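Local coordinates for Tb427.07.360- putative uncharacterized metacyclic invariant surface protein from Trypanosoma brucei (Trypanosoma brucei, PDB 5VTL), which is of unknown function but is a putative metacyclic invariant surface protein of the glutamic acid/alanine-rich family, built of long extended helices, at residues Cys45-Ala48 with Val49-Glu53; Glu64-Gly67 with Arg68-Ala72; Asp109-Leu112 with Lys113-Glu117; Ala122-Ala125 with Arg126-Arg130; Asp165-Ala168 with Asp169-Glu173. All coordinates share one frame; numbering follows the deposited sequence.

Each contact lies within a single helix, between residues three or four apart, so none closes a loop; the five follow one another along the chain without nesting or crossing. Contact 1 sits late in helix 4-58 and contact 2 early in helix 63-102, and the two touch where these helices pack as an antiparallel hairpin. At the opposite end of the elongated molecule, contact 3 in helix 105-116 touches contact 4 in helix 123-130, the two centres about 10 Å apart. Contact 5 lies near the start of helix 157-209, closer to the middle; farther along, this helix packs on contacts 1 and 2, so it spans the array.

Contact 1: residues Cys45-Ala48 with Val49-Glu53; sequences CQDA and VRRAE
Four successive backbone bonds of the i to i+4 kind, V49 N to C45 O, R50 N to Q46 O, R51 N to D47 O and A52 N to A48 O, carry helix 4-58 through this contact without a break. On its outer side D47 and R50, three residues apart, lie alongside each other and point the same way. The R50 chain leaves with CG anti to the backbone N (chi1 -179°) and then bends at chi3 (54°), which brings its guanidinium round to the acid. NH2 of R50 reaches OD1 of D47 at 2.7 Å in a salt bridge that uses a single oxygen: the acid lies at the guanidinium edge, while the nitrogen comes from above the carboxylate plane, the two planes being 53° apart. A water spans the same pair, giving a hydrogen to D47 OD1 at 3.1 Å and taking one from R50 NE at 3.0 Å. R51 uses D47 differently. Its CG rests 3.2 Å from D47 O and its CD 3.6 Å from D47 OD2, but its charged end goes to E206 on helix 157-209. The inner side needs small or apolar groups: A48 meets A198 of that helix, V49 meets A69 of helix 63-102, and C45 lies between both helices. For D47, the salt bridge to R50, with the charge of R51 farther off and shared with E206, would probably favour the ionised carboxylate.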
loop_
_atom_site.group_PDB
_atom_site.type_symbol
_atom_site.label_atom_id
_atom_site.label_comp_id
_atom_site.label_asym_id
_atom_site.label_seq_id
_atom_site.Cartn_x
_atom_site.Cartn_y
_atom_site.Cartn_z
ATOM N N CYS A 45 -2.306 -22.100 -13.932
ATOM C CA CYS A 45 -2.605 -23.365 -13.259
ATOM C C CYS A 45 -3.650 -24.141 -14.018
ATOM O O CYS A 45 -3.577 -25.345 -14.104
ATOM C CB CYS A 45 -3.107 -23.140 -11.833
ATOM S SG CYS A 45 -1.829 -22.561 -10.730
ATOM N N GLN A 46 -4.661 -23.454 -14.541
ATOM C CA GLN A 46 -5.672 -24.116 -15.349
ATOM C C GLN A 46 -5.060 -24.785 -16.572
ATOM O O GLN A 46 -5.458 -25.902 -16.944
ATOM C CB GLN A 46 -6.743 -23.093 -15.757
ATOM C CG GLN A 46 -7.653 -22.729 -14.587
ATOM C CD GLN A 46 -8.616 -21.628 -14.941
ATOM O OE1 GLN A 46 -8.215 -20.617 -15.503
ATOM N NE2 GLN A 46 -9.885 -21.808 -14.607
ATOM N N ASP A 47 -4.076 -24.119 -17.177
ATOM C CA ASP A 47 -3.380 -24.633 -18.361
ATOM C C ASP A 47 -2.574 -25.876 -17.991
ATOM O O ASP A 47 -2.515 -26.855 -18.739
ATOM C CB ASP A 47 -2.436 -23.571 -18.919
ATOM C CG ASP A 47 -1.834 -23.961 -20.279
ATOM O OD1 ASP A 47 -2.598 -24.219 -21.229
ATOM O OD2 ASP A 47 -0.596 -24.009 -20.392
ATOM N N ALA A 48 -1.965 -25.823 -16.815
ATOM C CA ALA A 48 -1.098 -26.888 -16.341
ATOM C C ALA A 48 -1.962 -28.114 -16.096
ATOM O O ALA A 48 -1.580 -29.225 -16.467
ATOM C CB ALA A 48 -0.360 -26.437 -15.065
ATOM N N VAL A 49 -3.143 -27.910 -15.504
ATOM C CA VAL A 49 -4.066 -29.017 -15.261
ATOM C C VAL A 49 -4.460 -29.646 -16.606
ATOM O O VAL A 49 -4.440 -30.860 -16.757
ATOM C CB VAL A 49 -5.329 -28.580 -14.440
ATOM C CG1 VAL A 49 -6.421 -29.620 -14.480
ATOM C CG2 VAL A 49 -4.966 -28.297 -12.962
ATOM N N ARG A 50 -4.806 -28.823 -17.587
ATOM C CA ARG A 50 -5.142 -29.352 -18.912
ATOM C C ARG A 50 -3.993 -30.172 -19.483
ATOM O O ARG A 50 -4.194 -31.277 -19.988
ATOM C CB ARG A 50 -5.505 -28.226 -19.881
ATOM C CG ARG A 50 -5.882 -28.730 -21.273
ATOM C CD ARG A 50 -5.998 -27.616 -22.280
ATOM N NE ARG A 50 -4.797 -26.792 -22.336
ATOM C CZ ARG A 50 -3.658 -27.152 -22.919
ATOM N NH1 ARG A 50 -3.542 -28.342 -23.481
ATOM N NH2 ARG A 50 -2.622 -26.327 -22.913
ATOM N N ARG A 51 -2.784 -29.639 -19.406
ATOM C CA ARG A 51 -1.623 -30.346 -19.922
ATOM C C ARG A 51 -1.410 -31.694 -19.250
ATOM O O ARG A 51 -1.150 -32.703 -19.909
ATOM C CB ARG A 51 -0.392 -29.472 -19.761
ATOM C CG ARG A 51 -0.373 -28.269 -20.697
ATOM C CD ARG A 51 0.756 -27.350 -20.334
ATOM N NE ARG A 51 2.059 -28.011 -20.416
ATOM C CZ ARG A 51 3.198 -27.476 -19.975
ATOM N NH1 ARG A 51 4.347 -28.129 -20.109
ATOM N NH2 ARG A 51 3.194 -26.283 -19.393
ATOM N N ALA A 52 -1.524 -31.711 -17.932
ATOM C CA ALA A 52 -1.334 -32.934 -17.165
ATOM C C ALA A 52 -2.414 -33.951 -17.488
ATOM O O ALA A 52 -2.133 -35.141 -17.632
ATOM C CB ALA A 52 -1.318 -32.609 -15.679
ATOM N N GLU A 53 -3.657 -33.497 -17.601
ATOM C CA GLU A 53 -4.760 -34.385 -17.956
ATOM C C GLU A 53 -4.501 -35.074 -19.301
ATOM O O GLU A 53 -4.763 -36.269 -19.463
ATOM C CB GLU A 53 -6.077 -33.610 -18.035
ATOM C CG GLU A 53 -6.619 -33.163 -16.695
ATOM C CD GLU A 53 -7.858 -32.294 -16.807
ATOM O OE1 GLU A 53 -8.589 -32.201 -15.796
ATOM O OE2 GLU A 53 -8.109 -31.731 -17.895
HETATM O O HOH W 1 -5.724 -24.274 -21.041
#

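Contact 2: residues Glu64-Gly67 with Arg68-Ala72; sequences EAVG and RARAA
This is an intrahelical i to i+4 contact between V66 and R70, near the start of helix 63-102, which forms an antiparallel helical hairpin with helix 4-58. The two side chains lie side by side and point the same way, one turn apart. R70 has CG beside the backbone N (chi1 -73°) and runs extended from CG to NE; this path carries the guanidinium back past V66 with one face turned to its CG1. That methyl group stands over the centre of the guanidinium, with V66 CG1 3.5 Å from R70 CZ and 3.6 Å from R70 NH1. A guanidinium can take such apolar cover on its face because its hydrogens lie in its plane, and NH2 of R70 forms a salt bridge with E53 across the hairpin. A branched valine suits the position twice over, since it also packs against A52 and F56 of helix 4-58. A65 is buried against A205 of helix 157-209, where a bare methyl lets the helices come close. R68 is just as extended, but its CG is anti to the backbone N (chi1 -179°), and its end leads away to helix 157-209, where NH2 is hydrogen-bonded to N197. Beneath these side chains the backbone is regular, with R68 N bonded to E64 O, A69 N to A65 O and A71 N to G67 O. V66 O accepts the hydrogen of R70 N at 2.9 Å and is also touched by R70 CG at 3.3 Å.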
loop_
_atom_site.group_PDB
_atom_site.type_symbol
_atom_site.label_atom_id
_atom_site.label_comp_id
_atom_site.label_asym_id
_atom_site.label_seq_id
_atom_site.Cartn_x
_atom_site.Cartn_y
_atom_site.Cartn_z
ATOM N N GLU A 64 -0.339 -39.084 -10.456
ATOM C CA GLU A 64 -0.043 -38.207 -9.312
ATOM C C GLU A 64 0.188 -36.764 -9.759
ATOM O O GLU A 64 -0.110 -35.809 -9.011
ATOM C CB GLU A 64 1.187 -38.633 -8.494
ATOM C CG GLU A 64 1.348 -40.095 -8.285
ATOM C CD GLU A 64 2.181 -40.719 -9.376
ATOM O OE1 GLU A 64 1.582 -41.163 -10.376
ATOM O OE2 GLU A 64 3.430 -40.735 -9.242
ATOM N N ALA A 65 0.746 -36.607 -10.953
ATOM C CA ALA A 65 1.052 -35.274 -11.475
ATOM C C ALA A 65 -0.198 -34.465 -11.738
ATOM O O ALA A 65 -0.222 -33.242 -11.495
ATOM C CB ALA A 65 1.872 -35.389 -12.747
ATOM N N VAL A 66 -1.237 -35.132 -12.233
ATOM C CA VAL A 66 -2.539 -34.505 -12.388
ATOM C C VAL A 66 -3.023 -34.032 -11.011
ATOM O O VAL A 66 -3.530 -32.928 -10.859
ATOM C CB VAL A 66 -3.599 -35.465 -12.981
ATOM C CG1 VAL A 66 -4.966 -34.831 -12.950
ATOM C CG2 VAL A 66 -3.239 -35.883 -14.392
ATOM N N GLY A 67 -2.869 -34.874 -10.008
ATOM C CA GLY A 67 -3.269 -34.505 -8.656
ATOM C C GLY A 67 -2.542 -33.285 -8.108
ATOM O O GLY A 67 -3.144 -32.401 -7.499
ATOM N N ARG A 68 -1.237 -33.236 -8.308
ATOM C CA ARG A 68 -0.440 -32.108 -7.858
ATOM C C ARG A 68 -0.874 -30.819 -8.582
ATOM O O ARG A 68 -0.951 -29.742 -7.972
ATOM C CB ARG A 68 1.038 -32.398 -8.124
ATOM C CG ARG A 68 1.967 -31.289 -7.670
ATOM C CD ARG A 68 3.433 -31.645 -7.883
ATOM N NE ARG A 68 4.320 -30.565 -7.449
ATOM C CZ ARG A 68 5.586 -30.412 -7.828
ATOM N NH1 ARG A 68 6.148 -31.243 -8.704
ATOM N NH2 ARG A 68 6.293 -29.392 -7.358
ATOM N N ALA A 69 -1.133 -30.935 -9.886
ATOM C CA ALA A 69 -1.613 -29.795 -10.672
ATOM C C ALA A 69 -2.968 -29.272 -10.145
ATOM O O ALA A 69 -3.183 -28.061 -10.014
ATOM C CB ALA A 69 -1.748 -30.182 -12.122
ATOM N N ARG A 70 -3.871 -30.189 -9.853
ATOM C CA ARG A 70 -5.191 -29.813 -9.354
ATOM C C ARG A 70 -5.134 -29.140 -8.001
ATOM O O ARG A 70 -5.892 -28.216 -7.728
ATOM C CB ARG A 70 -6.097 -31.040 -9.292
ATOM C CG ARG A 70 -6.536 -31.508 -10.674
ATOM C CD ARG A 70 -7.510 -32.684 -10.664
ATOM N NE ARG A 70 -7.986 -32.902 -12.040
ATOM C CZ ARG A 70 -8.361 -34.066 -12.551
ATOM N NH1 ARG A 70 -8.335 -35.170 -11.815
ATOM N NH2 ARG A 70 -8.760 -34.128 -13.810
ATOM N N ALA A 71 -4.242 -29.624 -7.147
ATOM C CA ALA A 71 -4.087 -29.083 -5.804
ATOM C C ALA A 71 -3.512 -27.676 -5.883
ATOM O O ALA A 71 -3.921 -26.787 -5.144
ATOM C CB ALA A 71 -3.175 -29.995 -4.969
ATOM N N ALA A 72 -2.550 -27.503 -6.791
ATOM C CA ALA A 72 -1.928 -26.207 -7.045
ATOM C C ALA A 72 -2.964 -25.227 -7.574
ATOM O O ALA A 72 -3.010 -24.101 -7.115
ATOM C CB ALA A 72 -0.793 -26.357 -8.016
#

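Contact 3: residues Asp109-Leu112 with Lys113-Glu117; sequences DDYL and KSVAE
Y111 O is gripped by two donors from the next turn: OG of S114 at 2.6 Å and N of V115 at 3.2 Å, the latter bond bent to 136° at the hydrogen. The serine hydroxyl can fold back in this way because its OG sits between the backbone N and the carbonyl carbon (chi1 86°); from there a short hydroxyl side chain can reach the carbonyl three residues back, a side-chain-to-main-chain bond within the helix. V115 also gives a weak bond to L112 O at 3.1 Å. Its methyl CG2 makes a CH-pi contact with Y111, standing 3.8 Å above the ring plane, displaced toward the rim, and 3.8 Å from Y111 CZ. All this occupies the last turns of helix 105-116, with E117 the first residue to leave helical geometry. Farther out, the phenol OH is hydrogen-bonded to Q1 O, and the ring rests on H6, V7 and A10 of helix 4-58, so tyrosine serves both as apolar cover and as a polar link to the N terminus. L112 packs on C132, whose disulfide to C11 ties this region to the same helix, and D109 accepts a hydrogen bond from S14.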
loop_
_atom_site.group_PDB
_atom_site.type_symbol
_atom_site.label_atom_id
_atom_site.label_comp_id
_atom_site.label_asym_id
_atom_site.label_seq_id
_atom_site.Cartn_x
_atom_site.Cartn_y
_atom_site.Cartn_z
ATOM N N ASP A 109 -1.699 24.871 7.367
ATOM C CA ASP A 109 -1.370 25.868 6.366
ATOM C C ASP A 109 -1.639 27.310 6.841
ATOM O O ASP A 109 -0.931 28.237 6.447
ATOM C CB ASP A 109 -2.122 25.559 5.074
ATOM C CG ASP A 109 -1.619 24.312 4.397
ATOM O OD1 ASP A 109 -0.457 23.897 4.657
ATOM O OD2 ASP A 109 -2.395 23.746 3.588
ATOM N N ASP A 110 -2.631 27.498 7.710
ATOM C CA ASP A 110 -2.838 28.808 8.335
ATOM C C ASP A 110 -1.603 29.174 9.164
ATOM O O ASP A 110 -1.114 30.293 9.096
ATOM C CB ASP A 110 -4.075 28.808 9.257
ATOM C CG ASP A 110 -5.387 29.045 8.496
ATOM O OD1 ASP A 110 -5.376 29.244 7.241
ATOM O OD2 ASP A 110 -6.430 29.046 9.168
ATOM N N TYR A 111 -1.126 28.221 9.964
ATOM C CA TYR A 111 0.072 28.445 10.779
ATOM C C TYR A 111 1.230 28.839 9.881
ATOM O O TYR A 111 1.951 29.801 10.170
ATOM C CB TYR A 111 0.428 27.207 11.614
ATOM C CG TYR A 111 1.837 27.289 12.174
ATOM C CD1 TYR A 111 2.105 28.046 13.283
ATOM C CD2 TYR A 111 2.901 26.652 11.545
ATOM C CE1 TYR A 111 3.380 28.148 13.794
ATOM C CE2 TYR A 111 4.200 26.749 12.054
ATOM C CZ TYR A 111 4.428 27.503 13.170
ATOM O OH TYR A 111 5.711 27.607 13.674
ATOM N N LEU A 112 1.425 28.112 8.788
ATOM C CA LEU A 112 2.545 28.415 7.901
ATOM C C LEU A 112 2.421 29.818 7.295
ATOM O O LEU A 112 3.404 30.571 7.265
ATOM C CB LEU A 112 2.681 27.356 6.807
ATOM C CG LEU A 112 3.199 25.993 7.278
ATOM C CD1 LEU A 112 2.999 24.940 6.180
ATOM C CD2 LEU A 112 4.653 26.046 7.731
ATOM N N LYS A 113 1.220 30.198 6.867
ATOM C CA LYS A 113 1.019 31.535 6.327
ATOM C C LYS A 113 1.302 32.584 7.394
ATOM O O LYS A 113 1.889 33.635 7.111
ATOM C CB LYS A 113 -0.406 31.693 5.788
ATOM C CG LYS A 113 -0.753 33.104 5.328
ATOM C CD LYS A 113 -2.097 33.120 4.584
ATOM C CE LYS A 113 -2.301 34.411 3.773
ATOM N NZ LYS A 113 -3.774 34.679 3.503
ATOM N N SER A 114 0.898 32.286 8.626
ATOM C CA SER A 114 1.116 33.188 9.763
ATOM C C SER A 114 2.583 33.478 10.014
ATOM O O SER A 114 2.902 34.532 10.527
ATOM C CB SER A 114 0.484 32.639 11.063
ATOM O OG SER A 114 1.374 31.745 11.758
ATOM N N VAL A 115 3.474 32.545 9.684
ATOM C CA VAL A 115 4.909 32.796 9.844
ATOM C C VAL A 115 5.463 33.494 8.613
ATOM O O VAL A 115 6.280 34.429 8.722
ATOM C CB VAL A 115 5.693 31.489 10.117
ATOM C CG1 VAL A 115 7.186 31.789 10.284
ATOM C CG2 VAL A 115 5.116 30.778 11.342
ATOM N N ALA A 116 5.022 33.038 7.449
ATOM C CA ALA A 116 5.494 33.579 6.188
ATOM C C ALA A 116 5.269 35.092 6.173
ATOM O O ALA A 116 6.136 35.860 5.761
ATOM C CB ALA A 116 4.782 32.929 5.054
ATOM N N GLU A 117 4.115 35.509 6.696
ATOM C CA GLU A 117 3.711 36.898 6.645
ATOM C C GLU A 117 4.010 37.677 7.929
ATOM O O GLU A 117 3.534 38.809 8.104
ATOM C CB GLU A 117 2.216 36.958 6.303
ATOM C CG GLU A 117 1.930 36.219 4.985
ATOM C CD GLU A 117 0.581 36.522 4.353
ATOM O OE1 GLU A 117 -0.311 37.091 5.022
ATOM O OE2 GLU A 117 0.424 36.154 3.167
#

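Contact 4: residues Ala122-Ala125 with Arg126-Arg130; sequences ASTA and RRIAR
A122 O accepts the first backbone bond of helix 123-130, from R126 N, with A122 at the N-cap position of this N-terminal turn. In the same turn T124 has OG1 turned to R127, while its CG2 touches both I128 and R127 NH2. The tight part is built round the T124 carbonyl and the apolar I128 side chain. I128 CG1 rests 3.2 Å from T124 O, its CD1 meets T124 CG2 at 3.8 Å, and the I128 backbone N bonds to the same carbonyl. A branched isoleucine fills this side well, continuing onto V7 and S8 of helix 4-58, while A129 brings only a methyl where V7, V115 and A116 crowd in. Also firmly held is R126: its CG lies close to A122 O, and its NE donates to A116 O at the end of the preceding helix.

The outer side is looser and watery. R127 leaves with CG anti to the backbone N and bends at chi3 (64°), which folds its guanidinium back so that one face lies over T124 CA. The resulting bond from NH2 of R127 to OG1 of T124, 2.8 Å long, is weak because it is strongly bent (121°). One water joins S123 OG, T124 OG1 and R127 NH1, a gathering suited to two small hydroxyls beside an arginine. A second water gives a hydrogen to S123 O at 2.8 Å and is weakly held by R130 NH1 at 3.2 Å.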
loop_
_atom_site.group_PDB
_atom_site.type_symbol
_atom_site.label_atom_id
_atom_site.label_comp_id
_atom_site.label_asym_id
_atom_site.label_seq_id
_atom_site.Cartn_x
_atom_site.Cartn_y
_atom_site.Cartn_z
ATOM N N ALA A 122 12.032 35.032 12.144
ATOM C CA ALA A 122 13.380 34.893 11.606
ATOM C C ALA A 122 13.375 34.590 10.114
ATOM O O ALA A 122 12.458 33.955 9.593
ATOM C CB ALA A 122 14.150 33.807 12.380
ATOM N N SER A 123 14.395 35.090 9.420
ATOM C CA SER A 123 14.499 34.962 7.965
ATOM C C SER A 123 14.237 33.533 7.446
ATOM O O SER A 123 13.409 33.319 6.557
ATOM C CB SER A 123 15.870 35.474 7.501
ATOM O OG SER A 123 16.937 34.782 8.147
ATOM N N THR A 124 14.924 32.545 8.005
ATOM C CA THR A 124 14.848 31.190 7.472
ATOM C C THR A 124 13.502 30.551 7.784
ATOM O O THR A 124 12.973 29.778 6.974
ATOM C CB THR A 124 16.007 30.310 7.986
ATOM O OG1 THR A 124 17.237 30.858 7.496
ATOM C CG2 THR A 124 15.882 28.866 7.465
ATOM N N ALA A 125 12.933 30.923 8.930
ATOM C CA ALA A 125 11.592 30.458 9.299
ATOM C C ALA A 125 10.556 30.909 8.282
ATOM O O ALA A 125 9.729 30.108 7.819
ATOM C CB ALA A 125 11.238 30.950 10.645
ATOM N N ARG A 126 10.617 32.184 7.919
ATOM C CA ARG A 126 9.725 32.730 6.900
ATOM C C ARG A 126 9.961 32.090 5.539
ATOM O O ARG A 126 9.023 31.816 4.791
ATOM C CB ARG A 126 9.918 34.234 6.793
ATOM C CG ARG A 126 9.558 34.993 8.078
ATOM C CD ARG A 126 9.626 36.521 7.849
ATOM N NE ARG A 126 8.501 36.972 7.054
ATOM C CZ ARG A 126 8.300 38.231 6.691
ATOM N NH1 ARG A 126 9.195 39.148 7.011
ATOM N NH2 ARG A 126 7.250 38.554 5.957
ATOM N N ARG A 127 11.214 31.820 5.211
ATOM C CA ARG A 127 11.534 31.250 3.909
ATOM C C ARG A 127 10.966 29.846 3.773
ATOM O O ARG A 127 10.374 29.475 2.766
ATOM C CB ARG A 127 13.048 31.211 3.694
ATOM C CG ARG A 127 13.441 30.616 2.373
ATOM C CD ARG A 127 14.875 31.028 2.013
ATOM N NE ARG A 127 15.817 30.480 2.972
ATOM C CZ ARG A 127 16.495 31.161 3.900
ATOM N NH1 ARG A 127 16.399 32.475 4.051
ATOM N NH2 ARG A 127 17.296 30.483 4.693
ATOM N N ILE A 128 11.150 29.060 4.815
ATOM C CA ILE A 128 10.639 27.700 4.813
ATOM C C ILE A 128 9.120 27.738 4.736
ATOM O O ILE A 128 8.511 26.985 3.971
ATOM C CB ILE A 128 11.100 26.967 6.078
ATOM C CG1 ILE A 128 12.616 26.759 6.024
ATOM C CG2 ILE A 128 10.366 25.603 6.249
ATOM C CD1 ILE A 128 13.171 26.244 7.360
ATOM N N ALA A 129 8.512 28.625 5.520
ATOM C CA ALA A 129 7.047 28.718 5.554
ATOM C C ALA A 129 6.507 29.120 4.188
ATOM O O ALA A 129 5.536 28.539 3.686
ATOM C CB ALA A 129 6.580 29.711 6.607
ATOM N N ARG A 130 7.126 30.120 3.576
ATOM C CA ARG A 130 6.597 30.607 2.315
ATOM C C ARG A 130 6.791 29.615 1.161
ATOM O O ARG A 130 6.015 29.622 0.213
ATOM C CB ARG A 130 7.148 31.994 1.981
ATOM C CG ARG A 130 8.576 32.029 1.542
ATOM C CD ARG A 130 8.863 33.388 0.895
ATOM N NE ARG A 130 8.243 34.405 1.741
ATOM C CZ ARG A 130 8.886 35.114 2.663
ATOM N NH1 ARG A 130 10.202 34.975 2.822
ATOM N NH2 ARG A 130 8.203 35.977 3.411
HETATM O O HOH W 2 18.498 33.547 6.188
HETATM O O HOH W 3 12.932 35.142 4.547
#

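Contact 5: residues Asp165-Ala168 with Asp169-Glu173; sequences DGMA and DLRAE
Two successive bends in M167, chi2 -71° and chi3 -67°, curl its thioether over the following turn, where L170, with CG anti to its backbone N (chi1 171°), meets it side by side. The methyl CE of M167 lies 3.8 Å from CD2 of L170 and equally 3.8 Å from CG of R171, whose chain crosses the methionine at about a right angle. A flexible, unbranched methionine suits this place, since it can curl its end to touch both the leucine methyl and the arginine methylenes. R171 is held close by its own backbone as well: its N bonds to M167 O at 3.0 Å, and its CG comes within 3.2 Å of M167 O. The next bond, A172 N to A168 O, is also in place. The turn before is different, for the N atoms of D169 and L170 have no partner in the preceding turn, and the helix kinks there. A water stands in for one of the missing bonds: it accepts from D169 N at 3.0 Å and donates to D165 O at 2.9 Å, with a weak bond to G166 O. G166 O also accepts a hydrogen bond from K104 NZ. On the inner side M167 packs on F13 and V148, and L170 on L17, A97 and A101, while D169 is exposed, where a charged side chain is readily solvated. The arrangement is a water-inserted helix kink, here near the start of the long helix 157-209, whose apolar side packs into a bundle with helices 4-58, 63-102 and 141-154.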
loop_
_atom_site.group_PDB
_atom_site.type_symbol
_atom_site.label_atom_id
_atom_site.label_comp_id
_atom_site.label_asym_id
_atom_site.label_seq_id
_atom_site.Cartn_x
_atom_site.Cartn_y
_atom_site.Cartn_z
ATOM N N ASP A 165 -3.731 13.054 19.439
ATOM C CA ASP A 165 -5.128 12.613 19.524
ATOM C C ASP A 165 -5.791 12.757 18.153
ATOM O O ASP A 165 -6.494 11.867 17.684
ATOM C CB ASP A 165 -5.927 13.458 20.530
ATOM C CG ASP A 165 -5.533 13.226 21.989
ATOM O OD1 ASP A 165 -4.736 12.319 22.307
ATOM O OD2 ASP A 165 -6.059 13.987 22.831
ATOM N N GLY A 166 -5.541 13.889 17.513
ATOM C CA GLY A 166 -6.199 14.241 16.273
ATOM C C GLY A 166 -5.740 13.461 15.050
ATOM O O GLY A 166 -6.503 13.308 14.095
ATOM N N MET A 167 -4.507 12.973 15.057
ATOM C CA MET A 167 -3.990 12.202 13.923
ATOM C C MET A 167 -4.233 10.703 13.999
ATOM O O MET A 167 -3.925 9.983 13.057
ATOM C CB MET A 167 -2.483 12.433 13.782
ATOM C CG MET A 167 -2.183 13.746 13.121
ATOM S SD MET A 167 -2.635 13.659 11.379
ATOM C CE MET A 167 -1.424 12.466 10.793
ATOM N N ALA A 168 -4.757 10.236 15.118
ATOM C CA ALA A 168 -4.827 8.804 15.387
ATOM C C ALA A 168 -5.692 8.071 14.348
ATOM O O ALA A 168 -5.341 6.988 13.894
ATOM C CB ALA A 168 -5.357 8.569 16.780
ATOM N N ASP A 169 -6.812 8.683 13.972
ATOM C CA ASP A 169 -7.764 8.057 13.045
ATOM C C ASP A 169 -7.132 7.919 11.663
ATOM O O ASP A 169 -7.127 6.837 11.085
ATOM C CB ASP A 169 -9.033 8.889 12.958
ATOM C CG ASP A 169 -10.028 8.580 14.074
ATOM O OD1 ASP A 169 -9.647 7.921 15.068
ATOM O OD2 ASP A 169 -11.202 9.011 13.960
ATOM N N LEU A 170 -6.593 9.020 11.143
ATOM C CA LEU A 170 -5.915 8.995 9.846
ATOM C C LEU A 170 -4.805 7.958 9.821
ATOM O O LEU A 170 -4.666 7.183 8.853
ATOM C CB LEU A 170 -5.319 10.358 9.531
ATOM C CG LEU A 170 -4.397 10.429 8.323
ATOM C CD1 LEU A 170 -5.064 9.869 7.067
ATOM C CD2 LEU A 170 -3.998 11.890 8.115
ATOM N N ARG A 171 -4.005 7.955 10.879
ATOM C CA ARG A 171 -2.865 7.050 10.934
ATOM C C ARG A 171 -3.301 5.600 11.005
ATOM O O ARG A 171 -2.666 4.729 10.406
ATOM C CB ARG A 171 -1.949 7.443 12.083
ATOM C CG ARG A 171 -1.271 8.779 11.766
ATOM C CD ARG A 171 -0.252 9.165 12.795
ATOM N NE ARG A 171 0.690 8.077 12.983
ATOM C CZ ARG A 171 1.320 7.803 14.120
ATOM N NH1 ARG A 171 1.109 8.540 15.202
ATOM N NH2 ARG A 171 2.159 6.775 14.168
ATOM N N ALA A 172 -4.422 5.357 11.678
ATOM C CA ALA A 172 -5.016 4.027 11.718
ATOM C C ALA A 172 -5.537 3.634 10.337
ATOM O O ALA A 172 -5.323 2.511 9.901
ATOM C CB ALA A 172 -6.125 3.969 12.751
ATOM N N GLU A 173 -6.181 4.555 9.628
ATOM C CA GLU A 173 -6.697 4.246 8.300
ATOM C C GLU A 173 -5.559 3.991 7.323
ATOM O O GLU A 173 -5.641 3.093 6.478
ATOM C CB GLU A 173 -7.546 5.390 7.746
ATOM C CG GLU A 173 -8.915 5.555 8.363
ATOM C CD GLU A 173 -9.852 4.402 8.074
ATOM O OE1 GLU A 173 -10.122 4.094 6.893
ATOM O OE2 GLU A 173 -10.328 3.815 9.053
HETATM O O HOH W 4 -8.124 10.908 15.478
#